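Local structure of fusolin (Anomala cuprea entomopoxvirus, 4YN1) at residues 15-20 with 28-33; 34-39 with 111-116. The protein forms the crystalline spindles that enhance the virulence of an insect poxvirus, and probably acts on chitin through a domain related to lytic polysaccharide monooxygenases. All blocks are in the same frame, centred on the assembly; numbering follows the deposited sequence.

Contact 1 (15-20 with 28-33); sequences NVQGGF and NIPDPM. With EDO (1,2-ethanediol), chain D.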
loop_
_atom_site.group_PDB
_atom_site.type_symbol
_atom_site.label_atom_id
_atom_site.label_comp_id
_atom_site.label_asym_id
_atom_site.label_seq_id
_atom_site.Cartn_x
_atom_site.Cartn_y
_atom_site.Cartn_z
ATOM N N ASN A 15 -10.630 -3.881 -1.251
ATOM C CA ASN A 15 -11.663 -4.592 -0.497
ATOM C C ASN A 15 -12.885 -3.720 -0.263
ATOM O O ASN A 15 -14.001 -4.167 -0.497
ATOM C CB ASN A 15 -11.096 -5.106 0.833
ATOM C CG ASN A 15 -11.997 -6.172 1.456
ATOM O OD1 ASN A 15 -12.699 -6.912 0.783
ATOM N ND2 ASN A 15 -11.984 -6.311 2.713
ATOM N N VAL A 16 -12.676 -2.481 0.174
ATOM C CA VAL A 16 -13.752 -1.519 0.456
ATOM C C VAL A 16 -14.648 -1.215 -0.757
ATOM O O VAL A 16 -15.866 -1.079 -0.612
ATOM C CB VAL A 16 -13.117 -0.225 1.062
ATOM C CG1 VAL A 16 -14.028 0.985 0.935
ATOM C CG2 VAL A 16 -12.762 -0.482 2.508
ATOM N N GLN A 17 -14.049 -1.079 -1.935
ATOM C CA GLN A 17 -14.815 -0.784 -3.145
ATOM C C GLN A 17 -15.702 -1.937 -3.594
ATOM O O GLN A 17 -16.629 -1.715 -4.359
ATOM C CB GLN A 17 -13.891 -0.318 -4.243
ATOM C CG GLN A 17 -13.267 1.003 -3.890
ATOM C CD GLN A 17 -12.635 1.643 -5.077
ATOM O OE1 GLN A 17 -12.475 1.025 -6.123
ATOM N NE2 GLN A 17 -12.261 2.898 -4.939
ATOM N N GLY A 18 -15.376 -3.155 -3.170
ATOM C CA GLY A 18 -16.186 -4.326 -3.424
ATOM C C GLY A 18 -16.316 -4.715 -4.871
ATOM O O GLY A 18 -15.400 -4.503 -5.682
ATOM N N GLY A 19 -17.430 -5.367 -5.159
ATOM C CA GLY A 19 -17.777 -5.824 -6.496
ATOM C C GLY A 19 -17.108 -7.105 -6.923
ATOM O O GLY A 19 -17.400 -7.611 -8.003
ATOM N N PHE A 20 -16.291 -7.692 -6.058
ATOM C CA PHE A 20 -15.476 -8.848 -6.377
ATOM C C PHE A 20 -16.115 -10.189 -5.998
ATOM O O PHE A 20 -15.515 -11.203 -6.266
ATOM C CB PHE A 20 -14.085 -8.726 -5.709
ATOM C CG PHE A 20 -14.039 -8.699 -4.200
ATOM C CD1 PHE A 20 -14.150 -7.502 -3.502
ATOM C CD2 PHE A 20 -13.886 -9.863 -3.477
ATOM C CE1 PHE A 20 -14.117 -7.483 -2.107
ATOM C CE2 PHE A 20 -13.922 -9.849 -2.076
ATOM C CZ PHE A 20 -14.050 -8.663 -1.408
ATOM N N ASN A 28 -17.397 -7.044 -11.988
ATOM C CA ASN A 28 -18.106 -5.999 -11.259
ATOM C C ASN A 28 -17.163 -5.154 -10.383
ATOM O O ASN A 28 -17.652 -4.314 -9.643
ATOM C CB ASN A 28 -19.248 -6.585 -10.416
ATOM C CG ASN A 28 -20.573 -6.675 -11.131
ATOM O OD1 ASN A 28 -20.775 -6.121 -12.211
ATOM N ND2 ASN A 28 -21.521 -7.356 -10.521
ATOM N N ILE A 29 -15.835 -5.379 -10.453
ATOM C CA ILE A 29 -14.847 -4.607 -9.669
ATOM C C ILE A 29 -14.725 -3.254 -10.359
ATOM O O ILE A 29 -14.310 -3.208 -11.518
ATOM C CB ILE A 29 -13.503 -5.352 -9.553
ATOM C CG1 ILE A 29 -13.693 -6.669 -8.755
ATOM C CG2 ILE A 29 -12.488 -4.446 -8.874
ATOM C CD1 ILE A 29 -12.504 -7.589 -8.776
ATOM N N PRO A 30 -15.035 -2.142 -9.666
ATOM C CA PRO A 30 -15.079 -0.853 -10.366
ATOM C C PRO A 30 -13.739 -0.228 -10.722
ATOM O O PRO A 30 -13.654 0.412 -11.755
ATOM C CB PRO A 30 -15.925 0.021 -9.448
ATOM C CG PRO A 30 -15.736 -0.566 -8.082
ATOM C CD PRO A 30 -15.542 -2.027 -8.283
ATOM N N ASP A 31 -12.738 -0.344 -9.865
ATOM C CA ASP A 31 -11.449 0.279 -10.151
ATOM C C ASP A 31 -10.663 -0.570 -11.093
ATOM O O ASP A 31 -10.457 -1.744 -10.814
ATOM C CB ASP A 31 -10.660 0.484 -8.877
ATOM C CG ASP A 31 -9.381 1.228 -9.112
ATOM O OD1 ASP A 31 -9.452 2.449 -9.391
ATOM O OD2 ASP A 31 -8.304 0.614 -8.958
ATOM N N PRO A 32 -10.122 0.028 -12.176
ATOM C CA PRO A 32 -9.330 -0.754 -13.142
ATOM C C PRO A 32 -8.120 -1.473 -12.550
ATOM O O PRO A 32 -7.831 -2.602 -12.943
ATOM C CB PRO A 32 -8.869 0.315 -14.147
ATOM C CG PRO A 32 -9.912 1.329 -14.088
ATOM C CD PRO A 32 -10.338 1.400 -12.663
ATOM N N MET A 33 -7.413 -0.858 -11.595
ATOM C CA MET A 33 -6.222 -1.516 -11.050
ATOM C C MET A 33 -6.628 -2.622 -10.081
ATOM O O MET A 33 -6.048 -3.693 -10.132
ATOM C CB MET A 33 -5.264 -0.510 -10.372
ATOM C CG MET A 33 -4.549 0.370 -11.329
ATOM S SD MET A 33 -3.536 -0.448 -12.552
ATOM C CE MET A 33 -2.266 -1.213 -11.523
HETATM C C1 EDO D . -6.338 4.030 -12.864
HETATM O O1 EDO D . -6.020 2.850 -13.537
HETATM C C2 EDO D . -7.533 3.774 -11.901
HETATM O O2 EDO D . -7.342 2.543 -11.205
HETATM O O HOH W 1 -12.366 -1.411 -7.175
HETATM O O HOH W 2 -16.866 -9.231 -10.087
#

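Contact 2 (34-39 with 111-116); sequences CRAAYQ and MDIVGS. With EDO (1,2-ethanediol), chain D.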
loop_
_atom_site.group_PDB
_atom_site.type_symbol
_atom_site.label_atom_id
_atom_site.label_comp_id
_atom_site.label_asym_id
_atom_site.label_seq_id
_atom_site.Cartn_x
_atom_site.Cartn_y
_atom_site.Cartn_z
ATOM N N CYS A 34 -7.658 -2.409 -9.253
ATOM C CA CYS A 34 -8.137 -3.491 -8.379
ATOM C C CYS A 34 -8.628 -4.665 -9.221
ATOM O O CYS A 34 -8.393 -5.845 -8.879
ATOM C CB CYS A 34 -9.233 -3.014 -7.437
ATOM S SG CYS A 34 -8.676 -1.800 -6.218
ATOM N N ARG A 35 -9.312 -4.343 -10.321
ATOM C CA ARG A 35 -9.836 -5.385 -11.238
ATOM C C ARG A 35 -8.704 -6.168 -11.865
ATOM O O ARG A 35 -8.751 -7.398 -11.919
ATOM C CB ARG A 35 -10.755 -4.757 -12.307
ATOM C CG ARG A 35 -11.479 -5.801 -13.121
ATOM C CD ARG A 35 -12.598 -5.188 -13.984
ATOM N NE ARG A 35 -12.097 -4.181 -14.941
ATOM C CZ ARG A 35 -12.279 -2.860 -14.883
ATOM N NH1 ARG A 35 -12.966 -2.312 -13.886
ATOM N NH2 ARG A 35 -11.788 -2.075 -15.834
ATOM N N ALA A 36 -7.639 -5.463 -12.269
ATOM C CA ALA A 36 -6.449 -6.117 -12.805
ATOM C C ALA A 36 -5.773 -7.027 -11.778
ATOM O O ALA A 36 -5.360 -8.138 -12.118
ATOM C CB ALA A 36 -5.471 -5.075 -13.317
ATOM N N ALA A 37 -5.675 -6.590 -10.525
ATOM C CA ALA A 37 -5.127 -7.416 -9.448
ATOM C C ALA A 37 -5.904 -8.712 -9.306
ATOM O O ALA A 37 -5.312 -9.779 -9.251
ATOM C CB ALA A 37 -5.142 -6.668 -8.137
ATOM N N TYR A 38 -7.221 -8.609 -9.226
ATOM C CA TYR A 38 -8.108 -9.767 -9.073
ATOM C C TYR A 38 -7.933 -10.727 -10.257
ATOM O O TYR A 38 -7.690 -11.926 -10.095
ATOM C CB TYR A 38 -9.544 -9.273 -9.025
ATOM C CG TYR A 38 -10.543 -10.384 -8.833
ATOM C CD1 TYR A 38 -11.009 -11.126 -9.912
ATOM C CD2 TYR A 38 -11.046 -10.680 -7.577
ATOM C CE1 TYR A 38 -11.922 -12.167 -9.732
ATOM C CE2 TYR A 38 -12.024 -11.656 -7.401
ATOM C CZ TYR A 38 -12.427 -12.429 -8.472
ATOM O OH TYR A 38 -13.344 -13.434 -8.245
ATOM N N GLN A 39 -8.033 -10.159 -11.456
ATOM C CA GLN A 39 -7.951 -10.926 -12.678
ATOM C C GLN A 39 -6.618 -11.588 -12.886
ATOM O O GLN A 39 -6.579 -12.696 -13.396
ATOM C CB GLN A 39 -8.401 -10.094 -13.858
ATOM C CG GLN A 39 -9.901 -9.871 -13.774
ATOM C CD GLN A 39 -10.467 -9.056 -14.893
ATOM O OE1 GLN A 39 -9.756 -8.323 -15.581
ATOM N NE2 GLN A 39 -11.785 -9.115 -15.046
ATOM N N MET A 111 -1.845 -7.806 -6.042
ATOM C CA MET A 111 -1.661 -6.470 -5.440
ATOM C C MET A 111 -0.279 -5.868 -5.691
ATOM O O MET A 111 -0.049 -4.708 -5.367
ATOM C CB MET A 111 -1.913 -6.518 -3.929
ATOM C CG MET A 111 -3.331 -6.776 -3.609
ATOM S SD MET A 111 -4.464 -5.435 -4.106
ATOM C CE MET A 111 -6.002 -6.236 -3.787
ATOM N N ASP A 112 0.629 -6.623 -6.251
ATOM C CA ASP A 112 1.959 -6.131 -6.520
ATOM C C ASP A 112 2.167 -5.845 -8.013
ATOM O O ASP A 112 3.302 -5.646 -8.456
ATOM C CB ASP A 112 2.963 -7.161 -6.003
ATOM C CG ASP A 112 4.294 -6.598 -5.579
ATOM O OD1 ASP A 112 4.314 -5.684 -4.702
ATOM O OD2 ASP A 112 5.315 -7.132 -6.023
ATOM N N ILE A 113 1.089 -5.825 -8.810
ATOM C CA ILE A 113 1.242 -5.477 -10.200
ATOM C C ILE A 113 1.673 -3.977 -10.291
ATOM O O ILE A 113 1.328 -3.124 -9.456
ATOM C CB ILE A 113 -0.013 -5.802 -11.075
ATOM C CG1 ILE A 113 -1.222 -4.941 -10.677
ATOM C CG2 ILE A 113 -0.316 -7.310 -11.103
ATOM C CD1 ILE A 113 -2.407 -5.060 -11.519
ATOM N N VAL A 114 2.380 -3.660 -11.347
ATOM C CA VAL A 114 2.852 -2.304 -11.577
ATOM C C VAL A 114 1.766 -1.537 -12.343
ATOM O O VAL A 114 1.072 -2.110 -13.178
ATOM C CB VAL A 114 4.176 -2.435 -12.392
ATOM C CG1 VAL A 114 4.515 -1.168 -13.142
ATOM C CG2 VAL A 114 5.317 -2.909 -11.517
ATOM N N GLY A 115 1.660 -0.246 -12.118
ATOM C CA GLY A 115 0.706 0.565 -12.857
ATOM C C GLY A 115 0.183 1.728 -12.065
ATOM O O GLY A 115 0.690 2.021 -10.991
ATOM N N SER A 116 -0.864 2.362 -12.584
ATOM C CA SER A 116 -1.437 3.608 -12.056
ATOM C C SER A 116 -2.344 3.402 -10.857
ATOM O O SER A 116 -3.487 3.817 -10.863
ATOM C CB SER A 116 -2.162 4.346 -13.176
ATOM O OG SER A 116 -3.289 3.631 -13.666
HETATM C C1 EDO D . -6.338 4.030 -12.864
HETATM O O1 EDO D . -6.020 2.850 -13.537
HETATM C C2 EDO D . -7.533 3.774 -11.901
HETATM O O2 EDO D . -7.342 2.543 -11.205
#

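Contact 1 (15-20 with 28-33)
Gly19 and Ile29 bring the two backbones closest, with their CA atoms 4.5 Å apart, where the chain leaving helix 10-17 passes the run into helix 32-47 with end-to-end directions 137° apart. Two waters join the segments, one between a side chain and the backbone, the other between two backbones. The first donates to Gln17 OE1 at 2.7 Å and accepts from Asp31 N; the second donates to Gly19 O and accepts from Asn28 N at 2.9 Å. Gln17 reaches across because its chain is extended beyond CG, which carries OE1 to 3.3 Å from Asp31 CB; the amide plane stands 75° from that of the carboxylate. Gly18, the first residue beyond the helix, and Gly19 both have positive phi, a conformation that glycine adopts readily. Gly19 CA makes a CA-H···O contact with Asn28 O at 3.5 Å. Pro30 lays CD against Gly18 O at 3.6 Å. Asp31 is the N-cap of helix 32-47: with its CG anti to the backbone N (chi1 -175°), it turns OD2 back to accept a weak bond from Met33 N and a hydrogen bond from Cys34 N, while OD1 pairs with Arg13. Ethanediol, probably from the crystallisation liquor, also donates through O2 to Asp31 OD1. In this monooxygenase-like domain, the residues between helices 10-17 and 32-47 link two helices that pack outside the beta strands. On the buried side, Phe20 CB meets Ile29 CD1 at 3.6 Å, and CG1 of the isoleucine lies almost as near. The phenyl ring itself leads away from Ile29 and meets that of Phe63, and the carbonyl O of Asn15 lies in its plane at the edge.

Contact 2 (34-39 with 111-116)
Ile113 points its CB toward helix 32-47, and its longer branch carries the contact. From CB, the CG1 arm sets out between the backbone N and the carbonyl carbon (chi1 66°) and then runs extended, chi2 174°, delivering CD1 to the helix surface. There the methyl touches Ala36 CB at 3.6 Å and the backbone N of Ala37 at 3.7 Å. Small residues on a helix commonly let a neighbouring chain approach closely, and the two consecutive alanines divide the task: Ala36 receives the Ile113 methyl, and Ala37 lets Met111 approach to 5.4 Å between CA atoms. The packing joins helix 32-47 to the long loop region between helix 80-87 and strand 120-123, in the part of the monooxygenase-like domain that lies beside its beta strands. Met111 starts with CB directed away from the helix, but bends at chi2, bringing SD to 4.3 Å from Ala37 CB. Its side chain also meets Met62 and Phe63 of helix 52-64, and Cys14, the disulfide partner of Cys34. Farther along the loop, Ser116 OG accepts a 2.8 Å hydrogen bond from O1 of a bound ethanediol.

Contacts 1 and 2 follow one another along the chain, the first closing at Met33 just before the second opens at Cys34, and their centres lie about 11 Å apart. Helix 32-47 is common to both: contact 1 holds its first two residues and the approach to it, contact 2 the next stretch. Between them, Ile29 O probably accepts a hydrogen bond from Arg35 NH1, and Ile29 CD1 packs on Tyr38 CB at 3.4 Å. The same ethanediol is hydrogen-bonded in both contacts. The helix and its lead-in thus adjoin the end of helix 10-17 and a loop some seventy residues later, illustrating how local and distant chain meet on one element.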